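Side-chain contacts in epimerase (PDB 7CJ7), which catalyses the manganese-dependent epimerisation of ketoses at C3, with highest activity toward L-ribulose, and works as a homodimer built on TIM barrels: residues A[182-186]-A[187-191]; A[237-240]-A[241-245]; A[52-55]-A[56-60]; A[106-109]-A[110-114]. All coordinates share one frame; numbering follows the deposited sequence.

Interaction 1 (A[182-186]-A[187-191]); sequences LHLDT and YHMNI. With MN (manganese (II) ion), chain D; SOL (L-sorbose), chain C.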
loop_
_atom_site.group_PDB
_atom_site.type_symbol
_atom_site.label_atom_id
_atom_site.label_comp_id
_atom_site.label_asym_id
_atom_site.label_seq_id
_atom_site.Cartn_x
_atom_site.Cartn_y
_atom_site.Cartn_z
ATOM N N LEU A 182 -10.322 -17.692 -6.643
ATOM C CA LEU A 182 -9.907 -16.384 -6.097
ATOM C C LEU A 182 -9.341 -16.604 -4.690
ATOM O O LEU A 182 -9.818 -17.492 -3.951
ATOM C CB LEU A 182 -11.127 -15.465 -6.063
ATOM C CG LEU A 182 -10.846 -14.005 -5.738
ATOM C CD1 LEU A 182 -10.140 -13.344 -6.903
ATOM C CD2 LEU A 182 -12.135 -13.276 -5.402
ATOM N N HIS A 183 -8.344 -15.817 -4.344
ATOM C CA HIS A 183 -7.730 -15.785 -2.996
ATOM C C HIS A 183 -7.808 -14.336 -2.512
ATOM O O HIS A 183 -7.305 -13.460 -3.227
ATOM C CB HIS A 183 -6.324 -16.386 -3.105
ATOM C CG HIS A 183 -5.452 -16.245 -1.907
ATOM N ND1 HIS A 183 -4.136 -16.670 -1.929
ATOM C CD2 HIS A 183 -5.670 -15.723 -0.678
ATOM C CE1 HIS A 183 -3.578 -16.417 -0.761
ATOM N NE2 HIS A 183 -4.502 -15.845 0.031
ATOM N N LEU A 184 -8.503 -14.086 -1.400
ATOM C CA LEU A 184 -8.656 -12.722 -0.845
ATOM C C LEU A 184 -7.823 -12.617 0.428
ATOM O O LEU A 184 -7.690 -13.632 1.144
ATOM C CB LEU A 184 -10.125 -12.412 -0.568
ATOM C CG LEU A 184 -10.992 -12.193 -1.809
ATOM C CD1 LEU A 184 -12.431 -11.959 -1.390
ATOM C CD2 LEU A 184 -10.496 -11.011 -2.635
ATOM N N ASP A 185 -7.279 -11.430 0.665
ATOM C CA ASP A 185 -6.375 -11.130 1.803
ATOM C C ASP A 185 -6.841 -9.813 2.424
ATOM O O ASP A 185 -6.846 -8.792 1.710
ATOM C CB ASP A 185 -4.931 -11.089 1.307
ATOM C CG ASP A 185 -3.910 -10.777 2.388
ATOM O OD1 ASP A 185 -4.225 -9.987 3.275
ATOM O OD2 ASP A 185 -2.811 -11.328 2.307
ATOM N N THR A 186 -7.250 -9.827 3.693
ATOM C CA THR A 186 -7.901 -8.653 4.331
ATOM C C THR A 186 -6.951 -7.445 4.310
ATOM O O THR A 186 -7.447 -6.316 4.250
ATOM C CB THR A 186 -8.390 -8.977 5.744
ATOM O OG1 THR A 186 -7.292 -9.435 6.539
ATOM C CG2 THR A 186 -9.496 -10.011 5.734
ATOM N N TYR A 187 -5.637 -7.657 4.387
ATOM C CA TYR A 187 -4.645 -6.552 4.345
ATOM C C TYR A 187 -4.771 -5.808 3.010
ATOM O O TYR A 187 -4.819 -4.567 2.987
ATOM C CB TYR A 187 -3.224 -7.075 4.551
ATOM C CG TYR A 187 -2.152 -6.103 4.134
ATOM C CD1 TYR A 187 -1.831 -5.007 4.910
ATOM C CD2 TYR A 187 -1.451 -6.280 2.953
ATOM C CE1 TYR A 187 -0.853 -4.104 4.522
ATOM C CE2 TYR A 187 -0.466 -5.389 2.557
ATOM C CZ TYR A 187 -0.147 -4.312 3.358
ATOM O OH TYR A 187 0.819 -3.425 2.973
ATOM N N HIS A 188 -4.805 -6.553 1.905
ATOM C CA HIS A 188 -4.907 -5.981 0.538
ATOM C C HIS A 188 -6.295 -5.374 0.323
ATOM O O HIS A 188 -6.381 -4.302 -0.302
ATOM C CB HIS A 188 -4.531 -7.041 -0.496
ATOM C CG HIS A 188 -3.116 -7.489 -0.361
ATOM N ND1 HIS A 188 -2.053 -6.639 -0.590
ATOM C CD2 HIS A 188 -2.589 -8.686 -0.019
ATOM C CE1 HIS A 188 -0.928 -7.305 -0.405
ATOM N NE2 HIS A 188 -1.232 -8.561 -0.059
ATOM N N MET A 189 -7.341 -6.027 0.825
ATOM C CA MET A 189 -8.744 -5.577 0.658
ATOM C C MET A 189 -8.913 -4.221 1.346
ATOM O O MET A 189 -9.654 -3.366 0.825
ATOM C CB MET A 189 -9.720 -6.579 1.277
ATOM C CG MET A 189 -9.697 -7.933 0.620
ATOM S SD MET A 189 -10.797 -9.085 1.466
ATOM C CE MET A 189 -12.386 -8.323 1.134
ATOM N N ASN A 190 -8.233 -4.044 2.480
ATOM C CA ASN A 190 -8.328 -2.821 3.317
ATOM C C ASN A 190 -7.920 -1.607 2.473
ATOM O O ASN A 190 -8.458 -0.508 2.698
ATOM C CB ASN A 190 -7.469 -2.945 4.577
ATOM C CG ASN A 190 -7.579 -1.715 5.448
ATOM O OD1 ASN A 190 -8.677 -1.357 5.878
ATOM N ND2 ASN A 190 -6.468 -1.029 5.649
ATOM N N ILE A 191 -7.006 -1.807 1.523
ATOM C CA ILE A 191 -6.505 -0.726 0.634
ATOM C C ILE A 191 -7.479 -0.555 -0.541
ATOM O O ILE A 191 -7.955 0.572 -0.738
ATOM C CB ILE A 191 -5.058 -1.015 0.193
ATOM C CG1 ILE A 191 -4.114 -1.049 1.397
ATOM C CG2 ILE A 191 -4.593 -0.022 -0.857
ATOM C CD1 ILE A 191 -2.788 -1.726 1.136
HETATM MN MN MN D . -1.497 -12.700 1.656
HETATM C C1 SOL C . 1.876 -10.623 -0.126
HETATM O O1 SOL C . 1.596 -9.299 0.262
HETATM C C2 SOL C . 0.918 -11.596 0.483
HETATM O O2 SOL C . -0.171 -11.224 0.885
HETATM C C3 SOL C . 1.357 -13.045 0.636
HETATM O O3 SOL C . 0.244 -13.894 0.798
HETATM C C4 SOL C . 2.205 -13.498 -0.547
HETATM O O4 SOL C . 1.431 -13.412 -1.745
HETATM C C5 SOL C . 2.730 -14.929 -0.414
HETATM O O5 SOL C . 3.350 -15.321 -1.638
HETATM C C6 SOL C . 3.723 -15.108 0.714
HETATM O O6 SOL C . 4.135 -16.475 0.810
#

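Interaction 2 (A[237-240]-A[241-245]); sequences IDYR and GPITF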
loop_
_atom_site.group_PDB
_atom_site.type_symbol
_atom_site.label_atom_id
_atom_site.label_comp_id
_atom_site.label_asym_id
_atom_site.label_seq_id
_atom_site.Cartn_x
_atom_site.Cartn_y
_atom_site.Cartn_z
ATOM N N ILE A 237 -21.713 -16.466 2.512
ATOM C CA ILE A 237 -21.437 -17.434 1.409
ATOM C C ILE A 237 -21.046 -18.807 1.984
ATOM O O ILE A 237 -20.629 -19.672 1.200
ATOM C CB ILE A 237 -20.363 -16.887 0.448
ATOM C CG1 ILE A 237 -18.978 -16.831 1.094
ATOM C CG2 ILE A 237 -20.777 -15.537 -0.109
ATOM C CD1 ILE A 237 -17.845 -16.855 0.092
ATOM N N ASP A 238 -21.181 -19.006 3.298
ATOM C CA ASP A 238 -20.777 -20.249 4.015
ATOM C C ASP A 238 -19.399 -20.707 3.530
ATOM O O ASP A 238 -19.253 -21.880 3.117
ATOM C CB ASP A 238 -21.767 -21.394 3.812
ATOM C CG ASP A 238 -21.444 -22.599 4.678
ATOM O OD1 ASP A 238 -20.961 -22.384 5.819
ATOM O OD2 ASP A 238 -21.662 -23.740 4.208
ATOM N N TYR A 239 -18.410 -19.825 3.582
ATOM C CA TYR A 239 -17.037 -20.142 3.129
ATOM C C TYR A 239 -16.484 -21.328 3.931
ATOM O O TYR A 239 -16.439 -21.270 5.196
ATOM C CB TYR A 239 -16.115 -18.935 3.277
ATOM C CG TYR A 239 -14.689 -19.260 2.920
ATOM C CD1 TYR A 239 -14.318 -19.461 1.605
ATOM C CD2 TYR A 239 -13.715 -19.394 3.892
ATOM C CE1 TYR A 239 -13.016 -19.775 1.257
ATOM C CE2 TYR A 239 -12.408 -19.701 3.560
ATOM C CZ TYR A 239 -12.052 -19.891 2.238
ATOM O OH TYR A 239 -10.766 -20.200 1.899
ATOM N N ARG A 240 -16.043 -22.365 3.217
ATOM C CA ARG A 240 -15.416 -23.575 3.812
ATOM C C ARG A 240 -14.110 -23.860 3.077
ATOM O O ARG A 240 -14.087 -24.699 2.178
ATOM C CB ARG A 240 -16.366 -24.774 3.755
ATOM C CG ARG A 240 -17.427 -24.733 4.843
ATOM C CD ARG A 240 -18.348 -25.939 4.809
ATOM N NE ARG A 240 -19.337 -25.822 5.868
ATOM C CZ ARG A 240 -19.113 -26.119 7.143
ATOM N NH1 ARG A 240 -20.075 -25.962 8.034
ATOM N NH2 ARG A 240 -17.929 -26.561 7.522
ATOM N N GLY A 241 -13.061 -23.156 3.455
ATOM C CA GLY A 241 -11.744 -23.331 2.838
ATOM C C GLY A 241 -10.659 -22.856 3.787
ATOM O O GLY A 241 -10.939 -22.456 4.910
ATOM N N PRO A 242 -9.391 -22.904 3.350
ATOM C CA PRO A 242 -8.280 -22.457 4.182
ATOM C C PRO A 242 -8.418 -20.985 4.590
ATOM O O PRO A 242 -8.808 -20.150 3.785
ATOM C CB PRO A 242 -7.047 -22.693 3.302
ATOM C CG PRO A 242 -7.498 -23.753 2.337
ATOM C CD PRO A 242 -8.953 -23.462 2.068
ATOM N N ILE A 243 -8.104 -20.713 5.851
ATOM C CA ILE A 243 -7.942 -19.336 6.396
ATOM C C ILE A 243 -6.567 -19.287 7.056
ATOM O O ILE A 243 -6.389 -19.999 8.063
ATOM C CB ILE A 243 -9.068 -19.016 7.395
ATOM C CG1 ILE A 243 -10.447 -19.165 6.744
ATOM C CG2 ILE A 243 -8.850 -17.635 7.996
ATOM C CD1 ILE A 243 -11.611 -18.967 7.702
ATOM N N THR A 244 -5.632 -18.529 6.488
ATOM C CA THR A 244 -4.239 -18.401 6.990
ATOM C C THR A 244 -4.052 -17.044 7.662
ATOM O O THR A 244 -4.360 -16.016 7.032
ATOM C CB THR A 244 -3.187 -18.487 5.879
ATOM O OG1 THR A 244 -3.368 -19.659 5.094
ATOM C CG2 THR A 244 -1.777 -18.483 6.423
ATOM N N PHE A 245 -3.554 -17.049 8.894
ATOM C CA PHE A 245 -3.049 -15.828 9.556
ATOM C C PHE A 245 -1.703 -15.483 8.920
ATOM O O PHE A 245 -0.791 -16.338 8.862
ATOM C CB PHE A 245 -2.930 -16.018 11.066
ATOM C CG PHE A 245 -2.169 -14.903 11.736
ATOM C CD1 PHE A 245 -2.560 -13.582 11.581
ATOM C CD2 PHE A 245 -1.051 -15.171 12.501
ATOM C CE1 PHE A 245 -1.845 -12.552 12.180
ATOM C CE2 PHE A 245 -0.344 -14.144 13.106
ATOM C CZ PHE A 245 -0.746 -12.842 12.955
#

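Interaction 3 (A[52-55]-A[56-60]); sequences VALT and KDLLQ. With MG (magnesium ion), chain E.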
loop_
_atom_site.group_PDB
_atom_site.type_symbol
_atom_site.label_atom_id
_atom_site.label_comp_id
_atom_site.label_asym_id
_atom_site.label_seq_id
_atom_site.Cartn_x
_atom_site.Cartn_y
_atom_site.Cartn_z
ATOM N N VAL A 52 12.373 -31.577 0.855
ATOM C CA VAL A 52 10.955 -32.018 0.873
ATOM C C VAL A 52 10.789 -33.213 1.820
ATOM O O VAL A 52 9.846 -33.200 2.613
ATOM C CB VAL A 52 10.463 -32.345 -0.545
ATOM C CG1 VAL A 52 9.034 -32.849 -0.509
ATOM C CG2 VAL A 52 10.605 -31.136 -1.460
ATOM N N ALA A 53 11.673 -34.206 1.753
ATOM C CA ALA A 53 11.577 -35.419 2.596
ATOM C C ALA A 53 11.633 -35.025 4.082
ATOM O O ALA A 53 10.820 -35.540 4.876
ATOM C CB ALA A 53 12.658 -36.390 2.212
ATOM N N LEU A 54 12.533 -34.114 4.444
ATOM C CA LEU A 54 12.717 -33.669 5.848
ATOM C C LEU A 54 11.445 -32.947 6.295
ATOM O O LEU A 54 10.952 -33.233 7.399
ATOM C CB LEU A 54 13.943 -32.759 5.916
ATOM C CG LEU A 54 14.351 -32.286 7.306
ATOM C CD1 LEU A 54 15.833 -31.953 7.335
ATOM C CD2 LEU A 54 13.539 -31.085 7.739
ATOM N N THR A 55 10.887 -32.091 5.439
ATOM C CA THR A 55 9.661 -31.314 5.756
ATOM C C THR A 55 8.506 -32.297 5.956
ATOM O O THR A 55 7.748 -32.124 6.921
ATOM C CB THR A 55 9.360 -30.268 4.679
ATOM O OG1 THR A 55 10.443 -29.340 4.665
ATOM C CG2 THR A 55 8.058 -29.536 4.914
ATOM N N LYS A 56 8.362 -33.273 5.063
ATOM C CA LYS A 56 7.319 -34.323 5.177
ATOM C C LYS A 56 7.419 -35.008 6.554
ATOM O O LYS A 56 6.389 -35.133 7.226
ATOM C CB LYS A 56 7.459 -35.281 3.991
ATOM C CG LYS A 56 6.519 -36.467 4.018
ATOM C CD LYS A 56 5.174 -36.146 4.582
ATOM C CE LYS A 56 4.167 -35.707 3.543
ATOM N NZ LYS A 56 2.852 -36.338 3.801
ATOM N N ASP A 57 8.619 -35.414 6.974
ATOM C CA ASP A 57 8.850 -36.075 8.287
ATOM C C ASP A 57 8.393 -35.144 9.421
ATOM O O ASP A 57 7.782 -35.642 10.390
ATOM C CB ASP A 57 10.317 -36.464 8.468
ATOM C CG ASP A 57 10.773 -37.622 7.601
ATOM O OD1 ASP A 57 9.896 -38.308 7.012
ATOM O OD2 ASP A 57 12.008 -37.847 7.541
ATOM N N LEU A 58 8.673 -33.843 9.314
ATOM C CA LEU A 58 8.302 -32.851 10.363
ATOM C C LEU A 58 6.778 -32.735 10.423
ATOM O O LEU A 58 6.224 -32.702 11.540
ATOM C CB LEU A 58 8.954 -31.498 10.073
ATOM C CG LEU A 58 10.454 -31.437 10.345
ATOM C CD1 LEU A 58 11.055 -30.160 9.778
ATOM C CD2 LEU A 58 10.733 -31.565 11.834
ATOM N N LEU A 59 6.116 -32.650 9.267
ATOM C CA LEU A 59 4.636 -32.554 9.226
ATOM C C LEU A 59 4.037 -33.770 9.940
ATOM O O LEU A 59 3.096 -33.588 10.708
ATOM C CB LEU A 59 4.157 -32.441 7.775
ATOM C CG LEU A 59 4.536 -31.133 7.086
ATOM C CD1 LEU A 59 4.109 -31.140 5.629
ATOM C CD2 LEU A 59 3.920 -29.944 7.814
ATOM N N GLN A 60 4.573 -34.966 9.707
ATOM C CA GLN A 60 4.073 -36.214 10.341
ATOM C C GLN A 60 4.339 -36.157 11.854
ATOM O O GLN A 60 3.424 -36.456 12.641
ATOM C CB GLN A 60 4.764 -37.419 9.704
ATOM C CG GLN A 60 4.399 -37.624 8.245
ATOM C CD GLN A 60 5.177 -38.772 7.652
ATOM O OE1 GLN A 60 6.383 -38.680 7.430
ATOM N NE2 GLN A 60 4.493 -39.877 7.414
HETATM MG MG MG E . 9.820 -39.483 5.383
HETATM O O HOH W 1 9.948 -38.104 4.080
HETATM O O HOH W 2 12.324 -39.365 5.588
HETATM O O HOH W 3 7.870 -39.679 5.621
HETATM O O HOH W 4 9.890 -41.172 4.001
#

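Interaction 4 (A[106-109]-A[110-114]); sequences SELC and GVIYC. With SOL (L-sorbose), chain C.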
loop_
_atom_site.group_PDB
_atom_site.type_symbol
_atom_site.label_atom_id
_atom_site.label_comp_id
_atom_site.label_asym_id
_atom_site.label_seq_id
_atom_site.Cartn_x
_atom_site.Cartn_y
_atom_site.Cartn_z
ATOM N N SER A 106 -2.909 -29.532 -1.113
ATOM C CA SER A 106 -3.920 -29.449 -2.200
ATOM C C SER A 106 -4.152 -28.003 -2.646
ATOM O O SER A 106 -5.006 -27.808 -3.529
ATOM C CB SER A 106 -5.206 -30.090 -1.764
ATOM O OG SER A 106 -5.626 -29.550 -0.526
ATOM N N GLU A 107 -3.455 -27.018 -2.065
ATOM C CA GLU A 107 -3.667 -25.586 -2.422
ATOM C C GLU A 107 -2.331 -24.905 -2.711
ATOM O O GLU A 107 -1.470 -24.869 -1.808
ATOM C CB GLU A 107 -4.395 -24.849 -1.297
ATOM C CG GLU A 107 -5.730 -25.469 -0.935
ATOM C CD GLU A 107 -6.820 -25.315 -1.984
ATOM O OE1 GLU A 107 -6.678 -24.439 -2.875
ATOM O OE2 GLU A 107 -7.828 -26.065 -1.900
ATOM N N LEU A 108 -2.169 -24.406 -3.942
ATOM C CA LEU A 108 -1.061 -23.499 -4.310
ATOM C C LEU A 108 -1.662 -22.111 -4.486
ATOM O O LEU A 108 -2.522 -21.951 -5.359
ATOM C CB LEU A 108 -0.391 -23.963 -5.605
ATOM C CG LEU A 108 0.730 -23.043 -6.081
ATOM C CD1 LEU A 108 1.879 -23.089 -5.096
ATOM C CD2 LEU A 108 1.210 -23.409 -7.472
ATOM N N CYS A 109 -1.280 -21.158 -3.639
ATOM C CA CYS A 109 -1.948 -19.837 -3.592
ATOM C C CYS A 109 -0.908 -18.714 -3.601
ATOM O O CYS A 109 0.294 -18.988 -3.752
ATOM C CB CYS A 109 -2.885 -19.764 -2.393
ATOM S SG CYS A 109 -2.031 -19.701 -0.798
ATOM N N GLY A 110 -1.376 -17.473 -3.535
ATOM C CA GLY A 110 -0.499 -16.298 -3.556
ATOM C C GLY A 110 -0.421 -15.657 -4.933
ATOM O O GLY A 110 -1.333 -15.839 -5.766
ATOM N N VAL A 111 0.635 -14.883 -5.146
ATOM C CA VAL A 111 0.814 -14.082 -6.381
ATOM C C VAL A 111 1.530 -14.969 -7.399
ATOM O O VAL A 111 2.736 -14.779 -7.645
ATOM C CB VAL A 111 1.535 -12.761 -6.068
ATOM C CG1 VAL A 111 1.695 -11.910 -7.322
ATOM C CG2 VAL A 111 0.776 -11.991 -4.997
ATOM N N ILE A 112 0.785 -15.921 -7.956
ATOM C CA ILE A 112 1.331 -16.980 -8.851
ATOM C C ILE A 112 1.173 -16.553 -10.311
ATOM O O ILE A 112 1.638 -17.294 -11.175
ATOM C CB ILE A 112 0.649 -18.331 -8.569
ATOM C CG1 ILE A 112 -0.877 -18.229 -8.627
ATOM C CG2 ILE A 112 1.116 -18.905 -7.241
ATOM C CD1 ILE A 112 -1.580 -19.561 -8.498
ATOM N N TYR A 113 0.535 -15.408 -10.569
ATOM C CA TYR A 113 0.103 -14.985 -11.923
ATOM C C TYR A 113 0.946 -13.800 -12.419
ATOM O O TYR A 113 0.719 -13.336 -13.544
ATOM C CB TYR A 113 -1.385 -14.624 -11.896
ATOM C CG TYR A 113 -1.713 -13.605 -10.844
ATOM C CD1 TYR A 113 -1.594 -12.253 -11.113
ATOM C CD2 TYR A 113 -2.094 -13.987 -9.567
ATOM C CE1 TYR A 113 -1.863 -11.297 -10.147
ATOM C CE2 TYR A 113 -2.382 -13.043 -8.595
ATOM C CZ TYR A 113 -2.252 -11.694 -8.882
ATOM O OH TYR A 113 -2.521 -10.750 -7.933
ATOM N N CYS A 114 1.908 -13.341 -11.626
ATOM C CA CYS A 114 2.800 -12.213 -12.000
ATOM C C CYS A 114 3.976 -12.108 -11.024
ATOM O O CYS A 114 4.008 -12.867 -10.030
ATOM C CB CYS A 114 2.036 -10.899 -12.008
ATOM S SG CYS A 114 1.577 -10.340 -10.353
HETATM C C1 SOL C . 1.876 -10.623 -0.126
HETATM O O1 SOL C . 1.596 -9.299 0.262
HETATM C C2 SOL C . 0.918 -11.596 0.483
HETATM O O2 SOL C . -0.171 -11.224 0.885
HETATM C C3 SOL C . 1.357 -13.045 0.636
HETATM O O3 SOL C . 0.244 -13.894 0.798
HETATM C C4 SOL C . 2.205 -13.498 -0.547
HETATM O O4 SOL C . 1.431 -13.412 -1.745
HETATM C C5 SOL C . 2.730 -14.929 -0.414
HETATM O O5 SOL C . 3.350 -15.321 -1.638
HETATM C C6 SOL C . 3.723 -15.108 0.714
HETATM O O6 SOL C . 4.135 -16.475 0.810
#

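Interaction 1 (A[182-186]-A[187-191])
Asp185, the last residue of strand 182-185 and N-cap of the helix that follows, reaches the first turn of that helix and the manganese ion with one carboxylate. Its CB lies 3.6 Å from CD2 of His188, near the plane of that ring, and its CG stays beside the same CD2. CG anti to the backbone N (chi1 179°) carries the carboxylate between helix start and metal; OD1 takes the N-H of Tyr187 at 2.9 Å, the capping bond, while OD2 binds manganese at 2.0 Å. The carboxylate stands 71° from the imidazole plane. Asp185 O accepts from Met189 N, and Met189 SD rests 4.0 Å from Leu184 CB. The imidazole of His188 turns its edge to L-sorbose, where NE2 donates to O1 (2.9 Å) and O2 (3.0 Å), while CD2 of Tyr187 lies over the ring centre. With an alanine replacing His188, O1 and O2 of the sugar would probably lose their shared donor, and the edge of the Tyr187 ring the imidazole face it stands over. Glu152, His211 and Glu246 complete the protein ligands of the metal. Because sugar O2 meets both manganese and the His188 N-H, its C2 carbonyl is probably polarised, as suits proton transfer at C3.

Interaction 2 (A[237-240]-A[241-245])
Tyr239 swings its CG anti to the backbone N (chi1 176°), beside its own carbonyl carbon, and this carries the phenol forward along the chain, across Gly241 to Pro242 and Ile243. The site is the turn from helix 227-236 into strand 242-245, the last strand of the TIM barrel. The helix closes in a Schellman motif with Asp238, at positive phi, as its C-prime residue, and Tyr239 follows directly. The ring covers the backbone of Gly241: N of Gly241 sits 3.5 Å above one face, displaced toward the rim, and Tyr239 CZ comes to 3.5 Å from Gly241 CA. A side chain on Gly241 would meet the phenol oxygen, since a CB placed there falls only 2.6 Å from Tyr239 OH; glycine lets the ring lie this close. At the ring edge CE2 touches CG1 of Ile243 at 3.8 Å. The extended Arg240 chain leads away from this packing, and its NE forms a long salt bridge of 3.5 Å with Asp238 OD2. Beyond the two segments, Tyr239 packs on Val210 of strand 207-212, and its carbonyl O is hydrogen-bonded to Tyr286 OH. The phenol thus reaches forward over the entry to the strand and ends in a hydrogen bond: Tyr239 OH donates to Pro242 O at 2.7 Å, from a position tilted 29° out of the carbonyl plane.

Interaction 3 (A[52-55]-A[56-60])
Leu54 and Leu58, one helical turn apart, lie side by side and point the same way, with CD2 of Leu54 pressed to 3.3 Å from CD1 of Leu58, tighter than usual van der Waals contact. Along the backbone the carbonyls of residues 52 to 55 are each taken by the N-H four residues on. Val52 O receives Lys56 N almost straight, with an N-H...O angle of 168°; Leu54 O receives Leu58 N, and Thr55 O receives Leu59 N. Ala53 O serves two donors, Asp57 N at 3.0 Å and a water that is also a ligand of the magnesium ion. This is the regular alpha-helix 52-61 of the beta-alpha-beta unit joining barrel strands 39-43 and 65-72. Its outer side carries the magnesium, remote from the catalytic manganese. Asp57 OD1 binds the ion directly at 2.0 Å, and four waters also bind it, one of them at a long distance. One of these waters donates to Asp57 OD2 and another to Gln60 OE1, so about two turns of helix, from Ala53 to Gln60, hold the ion both directly and through its hydration shell. On the inner side, Thr55 OG1 is beside its backbone N (chi1 -63°) and is hydrogen-bonded to Asp51 O, within the preceding turn, and to Trp20 NE1. Leu58 also packs against Ala25, Arg26 and Ile29 of helix 22-35; an alanine at this position would probably open a gap between the two helices and leave Leu54 CD2 without its neighbour. Thr55 and Leu59 meet Ile42 and Ile40 of strand 39-43.

Interaction 4 (A[106-109]-A[110-114])
Leu108 and Cys109 end the regular run of strand 107-109, and the chain then turns at Gly110 and Val111 so that Ile112 comes back beside them. Gly110 takes a positive phi of 99° with psi -160°, angles that call for glycine: a CB there would clash with Cys109 O, 2.5 Å away. Val111 is the centre of an inverse gamma turn, closed by a weak bond from Ile112 N to Gly110 O (3.0 Å). CB of Ile112 is directed toward the strand just left, and the branches follow: CG2 rests 3.6 Å from Cys109 O and 4.3 Å from CG of Leu108, while CD1 lies 4.1 Å from Leu108 O. A chi1 of 53° puts CG2 anti to its own carbonyl carbon, where it meets Cys109 O. On the other side of the turn Val111 CG2 comes within 3.6 Å of O4 of L-sorbose, and Gly110 CA approaches the same oxygen, so the kink lines the sugar pocket with carbon. Leu108 and Ile112 face outward to helix 83-102, on Thr97, Leu100 and Leu93. Ile112 also meets Leu70 and Ile149, and Cys109 meets Ser69 and Asp150, in the barrel strands 65-72 and 148-152 that flank this one.

How the interactions relate
Interactions 1, 2 and 4 all reach the eight-stranded barrel, whereas interaction 3 lies on an outer helix, its centre about 30 Å from that of interaction 1. Interactions 1 and 4 line the same L-sorbose: one brings metal and sugar ligands, the other a carbon-lined wall. They also touch through the barrel interior, where His183 ND1 lies 3.3 Å from Gly110 N, a probable hydrogen bond. Interaction 2 meets interaction 4 by packing, Pro242 CG on Glu107 CG at 4.1 Å, and the Ile243 side chain stays about 11 Å from the manganese. The nearest atoms of interactions 3 and 4 are about 10 Å apart.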